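Local coordinates for segregation and condensation protein B (Mycobacterium tuberculosis, PDB 2Z99) that probably works with SMC and ScpA in a condensin-like complex that helps compact and partition the chromosome during cell division, at residues 106-117 with 152-161. Sequence-based numbering, arbitrary orientation.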
ATOM      1  N   LEU A 106      -7.074  32.673 -18.178  1.00 50.98           N
ATOM      2  CA  LEU A 106      -5.676  32.580 -18.572  1.00 50.90           C
ATOM      3  C   LEU A 106      -5.603  33.177 -19.970  1.00 50.00           C
ATOM      4  O   LEU A 106      -4.726  33.985 -20.266  1.00 49.47           O
ATOM      5  CB  LEU A 106      -5.216  31.121 -18.615  1.00 51.68           C
ATOM      6  CG  LEU A 106      -3.721  30.812 -18.463  1.00 52.39           C
ATOM      7  CD1 LEU A 106      -3.454  29.488 -19.147  1.00 51.85           C
ATOM      8  CD2 LEU A 106      -2.848  31.894 -19.078  1.00 53.13           C
ATOM      9  N   ALA A 107      -6.548  32.776 -20.814  1.00 49.84           N
ATOM     10  CA  ALA A 107      -6.623  33.249 -22.192  1.00 49.66           C
ATOM     11  C   ALA A 107      -6.764  34.762 -22.250  1.00 50.93           C
ATOM     12  O   ALA A 107      -6.179  35.419 -23.117  1.00 51.83           O
ATOM     13  CB  ALA A 107      -7.788  32.597 -22.903  1.00 48.28           C
ATOM     14  N   VAL A 108      -7.543  35.320 -21.330  1.00 49.93           N
ATOM     15  CA  VAL A 108      -7.730  36.754 -21.307  1.00 49.32           C
ATOM     16  C   VAL A 108      -6.380  37.440 -21.110  1.00 50.30           C
ATOM     17  O   VAL A 108      -6.049  38.374 -21.833  1.00 51.63           O
ATOM     18  CB  VAL A 108      -8.720  37.170 -20.185  1.00 47.60           C
ATOM     19  CG1 VAL A 108      -8.793  38.688 -20.075  1.00 46.40           C
ATOM     20  CG2 VAL A 108     -10.088  36.616 -20.489  1.00 44.63           C
ATOM     21  N   VAL A 109      -5.599  36.967 -20.141  1.00 51.31           N
ATOM     22  CA  VAL A 109      -4.287  37.546 -19.876  1.00 51.19           C
ATOM     23  C   VAL A 109      -3.378  37.319 -21.061  1.00 54.61           C
ATOM     24  O   VAL A 109      -2.632  38.207 -21.458  1.00 54.90           O
ATOM     25  CB  VAL A 109      -3.607  36.918 -18.642  1.00 49.75           C
ATOM     26  CG1 VAL A 109      -2.148  37.343 -18.583  1.00 47.63           C
ATOM     27  CG2 VAL A 109      -4.322  37.357 -17.371  1.00 45.69           C
ATOM     28  N   ALA A 110      -3.450  36.121 -21.627  1.00 57.65           N
ATOM     29  CA  ALA A 110      -2.619  35.755 -22.767  1.00 61.13           C
ATOM     30  C   ALA A 110      -2.830  36.658 -23.973  1.00 63.76           C
ATOM     31  O   ALA A 110      -1.873  37.192 -24.530  1.00 64.11           O
ATOM     32  CB  ALA A 110      -2.883  34.311 -23.155  1.00 60.23           C
ATOM     33  N   TYR A 111      -4.089  36.827 -24.365  1.00 66.71           N
ATOM     34  CA  TYR A 111      -4.439  37.640 -25.523  1.00 68.93           C
ATOM     35  C   TYR A 111      -4.417  39.155 -25.313  1.00 69.32           C
ATOM     36  O   TYR A 111      -4.325  39.910 -26.278  1.00 70.51           O
ATOM     37  CB  TYR A 111      -5.808  37.203 -26.046  1.00 71.31           C
ATOM     38  CG  TYR A 111      -5.796  35.892 -26.817  1.00 74.47           C
ATOM     39  CD1 TYR A 111      -5.403  35.855 -28.158  1.00 75.99           C
ATOM     40  CD2 TYR A 111      -6.203  34.697 -26.216  1.00 75.59           C
ATOM     41  CE1 TYR A 111      -5.422  34.659 -28.891  1.00 77.65           C
ATOM     42  CE2 TYR A 111      -6.225  33.492 -26.938  1.00 77.51           C
ATOM     43  CZ  TYR A 111      -5.836  33.483 -28.277  1.00 78.42           C
ATOM     44  OH  TYR A 111      -5.879  32.310 -29.005  1.00 78.85           O
ATOM     45  N   ARG A 112      -4.514  39.605 -24.069  1.00 69.97           N
ATOM     46  CA  ARG A 112      -4.479  41.039 -23.790  1.00 70.63           C
ATOM     47  C   ARG A 112      -3.203  41.366 -23.030  1.00 70.14           C
ATOM     48  O   ARG A 112      -3.003  42.490 -22.573  1.00 69.68           O
ATOM     49  CB  ARG A 112      -5.691  41.463 -22.956  1.00 73.71           C
ATOM     50  CG  ARG A 112      -7.009  41.550 -23.707  1.00 76.50           C
ATOM     51  CD  ARG A 112      -8.090  42.112 -22.792  1.00 79.88           C
ATOM     52  NE  ARG A 112      -9.279  42.559 -23.516  1.00 83.02           N
ATOM     53  CZ  ARG A 112     -10.114  41.751 -24.162  1.00 84.51           C
ATOM     54  NH1 ARG A 112      -9.899  40.441 -24.180  1.00 85.84           N
ATOM     55  NH2 ARG A 112     -11.169  42.251 -24.789  1.00 85.30           N
ATOM     56  N   GLN A 113      -2.345  40.355 -22.927  1.00 70.07           N
ATOM     57  CA  GLN A 113      -1.066  40.423 -22.228  1.00 68.44           C
ATOM     58  C   GLN A 113      -0.965  41.530 -21.183  1.00 68.31           C
ATOM     59  O   GLN A 113      -1.519  41.375 -20.099  1.00 70.00           O
ATOM     60  CB  GLN A 113       0.079  40.504 -23.226  1.00 67.94           C
ATOM     61  CG  GLN A 113       1.376  39.951 -22.671  1.00 65.53           C
ATOM     62  CD  GLN A 113       1.284  38.470 -22.376  1.00 62.28           C
ATOM     63  OE1 GLN A 113       0.442  37.766 -22.933  1.00 61.04           O
ATOM     64  NE2 GLN A 113       2.165  37.986 -21.515  1.00 61.58           N
ATOM     65  N   PRO A 114      -0.271  42.654 -21.463  1.00 66.33           N
ATOM     66  CA  PRO A 114      -0.267  43.618 -20.357  1.00 64.10           C
ATOM     67  C   PRO A 114      -1.709  43.954 -20.006  1.00 62.91           C
ATOM     68  O   PRO A 114      -2.386  44.632 -20.779  1.00 63.70           O
ATOM     69  CB  PRO A 114       0.472  44.819 -20.943  1.00 64.21           C
ATOM     70  CG  PRO A 114       1.343  44.214 -21.975  1.00 65.16           C
ATOM     71  CD  PRO A 114       0.423  43.220 -22.629  1.00 65.37           C
ATOM     72  N   VAL A 115      -2.178  43.450 -18.863  1.00 60.88           N
ATOM     73  CA  VAL A 115      -3.546  43.686 -18.396  1.00 57.08           C
ATOM     74  C   VAL A 115      -3.606  43.762 -16.888  1.00 55.79           C
ATOM     75  O   VAL A 115      -2.907  43.022 -16.200  1.00 56.16           O
ATOM     76  CB  VAL A 115      -4.498  42.555 -18.793  1.00 56.16           C
ATOM     77  CG1 VAL A 115      -4.768  42.590 -20.266  1.00 57.78           C
ATOM     78  CG2 VAL A 115      -3.901  41.222 -18.394  1.00 55.57           C
ATOM     79  N   THR A 116      -4.444  44.658 -16.376  1.00 54.15           N
ATOM     80  CA  THR A 116      -4.635  44.799 -14.936  1.00 52.78           C
ATOM     81  C   THR A 116      -5.697  43.763 -14.596  1.00 50.37           C
ATOM     82  O   THR A 116      -6.486  43.386 -15.462  1.00 49.15           O
ATOM     83  CB  THR A 116      -5.186  46.191 -14.580  1.00 53.89           C
ATOM     84  OG1 THR A 116      -6.135  46.590 -15.576  1.00 57.10           O
ATOM     85  CG2 THR A 116      -4.063  47.221 -14.513  1.00 54.41           C
ATOM     86  N   ARG A 117      -5.741  43.285 -13.362  1.00 48.73           N
ATOM     87  CA  ARG A 117      -6.773  42.311 -13.071  1.00 50.23           C
ATOM     88  C   ARG A 117      -8.135  42.986 -13.176  1.00 49.20           C
ATOM     89  O   ARG A 117      -9.131  42.328 -13.435  1.00 47.98           O
ATOM     90  CB  ARG A 117      -6.590  41.665 -11.693  1.00 51.31           C
ATOM     91  CG  ARG A 117      -6.483  42.609 -10.537  1.00 53.41           C
ATOM     92  CD  ARG A 117      -7.269  42.061  -9.363  1.00 55.31           C
ATOM     93  NE  ARG A 117      -7.006  40.649  -9.107  1.00 58.26           N
ATOM     94  CZ  ARG A 117      -5.864  40.160  -8.626  1.00 60.18           C
ATOM     95  NH1 ARG A 117      -4.852  40.963  -8.343  1.00 61.89           N
ATOM     96  NH2 ARG A 117      -5.738  38.857  -8.417  1.00 62.19           N
ATOM     97  N   ALA A 152      -2.058  50.405 -11.297  1.00 60.97           N
ATOM     98  CA  ALA A 152      -2.507  49.058 -10.974  1.00 60.74           C
ATOM     99  C   ALA A 152      -1.569  48.084 -11.660  1.00 60.63           C
ATOM    100  O   ALA A 152      -1.317  48.204 -12.860  1.00 61.06           O
ATOM    101  CB  ALA A 152      -3.941  48.847 -11.463  1.00 59.92           C
ATOM    102  N   VAL A 153      -1.051  47.123 -10.901  1.00 59.17           N
ATOM    103  CA  VAL A 153      -0.134  46.147 -11.461  1.00 57.45           C
ATOM    104  C   VAL A 153      -0.721  45.530 -12.727  1.00 56.95           C
ATOM    105  O   VAL A 153      -1.935  45.335 -12.841  1.00 56.77           O
ATOM    106  CB  VAL A 153       0.202  45.025 -10.447  1.00 56.64           C
ATOM    107  CG1 VAL A 153       0.725  45.633  -9.162  1.00 54.58           C
ATOM    108  CG2 VAL A 153      -1.016  44.180 -10.175  1.00 58.44           C
ATOM    109  N   THR A 154       0.158  45.247 -13.680  1.00 55.60           N
ATOM    110  CA  THR A 154      -0.217  44.654 -14.951  1.00 53.68           C
ATOM    111  C   THR A 154       0.301  43.214 -14.928  1.00 51.60           C
ATOM    112  O   THR A 154       1.194  42.890 -14.139  1.00 49.67           O
ATOM    113  CB  THR A 154       0.408  45.468 -16.117  1.00 55.39           C
ATOM    114  OG1 THR A 154       0.196  44.792 -17.363  1.00 58.96           O
ATOM    115  CG2 THR A 154       1.892  45.664 -15.887  1.00 56.98           C
ATOM    116  N   PHE A 155      -0.264  42.355 -15.778  1.00 48.51           N
ATOM    117  CA  PHE A 155       0.128  40.948 -15.819  1.00 46.75           C
ATOM    118  C   PHE A 155       0.453  40.451 -17.210  1.00 47.74           C
ATOM    119  O   PHE A 155       0.057  41.046 -18.211  1.00 46.92           O
ATOM    120  CB  PHE A 155      -0.984  40.047 -15.251  1.00 43.71           C
ATOM    121  CG  PHE A 155      -1.212  40.212 -13.779  1.00 42.27           C
ATOM    122  CD1 PHE A 155      -1.975  41.266 -13.293  1.00 41.23           C
ATOM    123  CD2 PHE A 155      -0.614  39.343 -12.873  1.00 42.56           C
ATOM    124  CE1 PHE A 155      -2.137  41.456 -11.935  1.00 41.18           C
ATOM    125  CE2 PHE A 155      -0.769  39.523 -11.507  1.00 41.48           C
ATOM    126  CZ  PHE A 155      -1.529  40.578 -11.035  1.00 42.44           C
ATOM    127  N   ALA A 156       1.169  39.333 -17.259  1.00 47.86           N
ATOM    128  CA  ALA A 156       1.521  38.723 -18.524  1.00 48.67           C
ATOM    129  C   ALA A 156       1.751  37.242 -18.321  1.00 50.40           C
ATOM    130  O   ALA A 156       1.989  36.780 -17.204  1.00 49.25           O
ATOM    131  CB  ALA A 156       2.770  39.372 -19.096  1.00 48.11           C
ATOM    132  N   THR A 157       1.657  36.497 -19.410  1.00 53.82           N
ATOM    133  CA  THR A 157       1.885  35.073 -19.369  1.00 56.85           C
ATOM    134  C   THR A 157       3.393  34.903 -19.314  1.00 59.12           C
ATOM    135  O   THR A 157       4.132  35.654 -19.947  1.00 59.33           O
ATOM    136  CB  THR A 157       1.343  34.392 -20.623  1.00 57.01           C
ATOM    137  OG1 THR A 157       1.940  34.981 -21.786  1.00 59.06           O
ATOM    138  CG2 THR A 157      -0.162  34.552 -20.700  1.00 58.25           C
ATOM    139  N   THR A 158       3.845  33.924 -18.542  1.00 62.07           N
ATOM    140  CA  THR A 158       5.264  33.664 -18.392  1.00 64.63           C
ATOM    141  C   THR A 158       5.812  32.935 -19.606  1.00 67.18           C
ATOM    142  O   THR A 158       5.151  32.838 -20.635  1.00 68.64           O
ATOM    143  CB  THR A 158       5.516  32.805 -17.159  1.00 64.61           C
ATOM    144  OG1 THR A 158       4.923  31.513 -17.351  1.00 61.91           O
ATOM    145  CG2 THR A 158       4.902  33.464 -15.926  1.00 65.45           C
ATOM    146  N   GLU A 159       7.035  32.429 -19.475  1.00 70.86           N
ATOM    147  CA  GLU A 159       7.688  31.679 -20.540  1.00 73.13           C
ATOM    148  C   GLU A 159       7.192  30.239 -20.420  1.00 73.98           C
ATOM    149  O   GLU A 159       6.962  29.556 -21.419  1.00 74.10           O
ATOM    150  CB  GLU A 159       9.206  31.717 -20.354  1.00 75.82           C
ATOM    151  CG  GLU A 159       9.802  33.115 -20.233  1.00 79.07           C
ATOM    152  CD  GLU A 159       9.641  33.938 -21.499  1.00 81.57           C
ATOM    153  OE1 GLU A 159      10.110  33.486 -22.570  1.00 83.44           O
ATOM    154  OE2 GLU A 159       9.050  35.040 -21.421  1.00 81.48           O
ATOM    155  N   LEU A 160       7.031  29.795 -19.179  1.00 74.94           N
ATOM    156  CA  LEU A 160       6.553  28.453 -18.883  1.00 77.17           C
ATOM    157  C   LEU A 160       5.189  28.256 -19.538  1.00 79.03           C
ATOM    158  O   LEU A 160       4.843  27.149 -19.957  1.00 79.83           O
ATOM    159  CB  LEU A 160       6.451  28.268 -17.367  1.00 76.58           C
ATOM    160  CG  LEU A 160       6.318  26.856 -16.797  1.00 76.18           C
ATOM    161  CD1 LEU A 160       6.364  26.938 -15.279  1.00 74.71           C
ATOM    162  CD2 LEU A 160       5.029  26.201 -17.268  1.00 76.03           C
ATOM    163  N   PHE A 161       4.417  29.337 -19.617  1.00 80.79           N
ATOM    164  CA  PHE A 161       3.097  29.298 -20.237  1.00 82.70           C
ATOM    165  C   PHE A 161       3.247  28.881 -21.695  1.00 85.19           C
ATOM    166  O   PHE A 161       2.475  28.072 -22.214  1.00 84.46           O
ATOM    167  CB  PHE A 161       2.441  30.679 -20.168  1.00 81.00           C
ATOM    168  CG  PHE A 161       1.347  30.879 -21.174  1.00 79.33           C
ATOM    169  CD1 PHE A 161       0.126  30.237 -21.032  1.00 78.02           C
ATOM    170  CD2 PHE A 161       1.553  31.688 -22.287  1.00 79.54           C
ATOM    171  CE1 PHE A 161      -0.873  30.395 -21.985  1.00 78.28           C
ATOM    172  CE2 PHE A 161       0.562  31.854 -23.247  1.00 78.30           C
ATOM    173  CZ  PHE A 161      -0.655  31.207 -23.096  1.00 77.66           C
TER
HETATM  174  O   HOH W   1      -4.101  44.722 -11.557  1.00 34.25           O
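Phe155 N donates to Val115 O at 2.8 Å, a bent bond with 133° at the hydrogen, in the small antiparallel sheet of the C-terminal winged-helix domain, made of helices 100-112, 117-124 and 129-137 and a wing hairpin of strands 141-146 and 153-157. The short, weakly bonded strand 115-116 lies along 153-157 on the side away from 141-146. Their pairing is loose: the return bond, from Val115 N to Phe155 O, is weak.

Phe155 is worth following outward. Phe155 CB sits 4.4 Å from Val115 CG2 and also faces Val109 CG1. With CG turned anti to the carbonyl carbon (chi1 -68°), the ring runs alongside the partner strand, so that Phe155 CD1 comes to 3.5 Å from Val115 O, which lies at the ring edge, in its plane. Farther out, CZ reaches the neighbourhood of Arg117 NH1, and beyond these segments the ring packs on Met132 and Leu136 of helix 129-137. The side chain thus ties the wing to the helical core.

Helix 106-112 passes almost perpendicular to strand 153-157, at 96°, with its axis 7.0 Å away. Val109 lays CG1 over the backbone of Ala156, while Thr157 pushes CG2 against Ala110. That methyl also sits over one face of the Phe161 ring, displaced toward the rim, and the ring itself receives Ala110 CB at CZ and both methyls of Leu106 at CE1. Thr158, the N-cap of the following helix, accepts from Phe161 N through OG1, which is also hydrogen-bonded to Gly139 O.

At the other end, where Thr116 stands at the N-cap position of helix 117-124, one water joins the segments: it accepts from Arg117 N and donates to Val153 O at 2.6 Å.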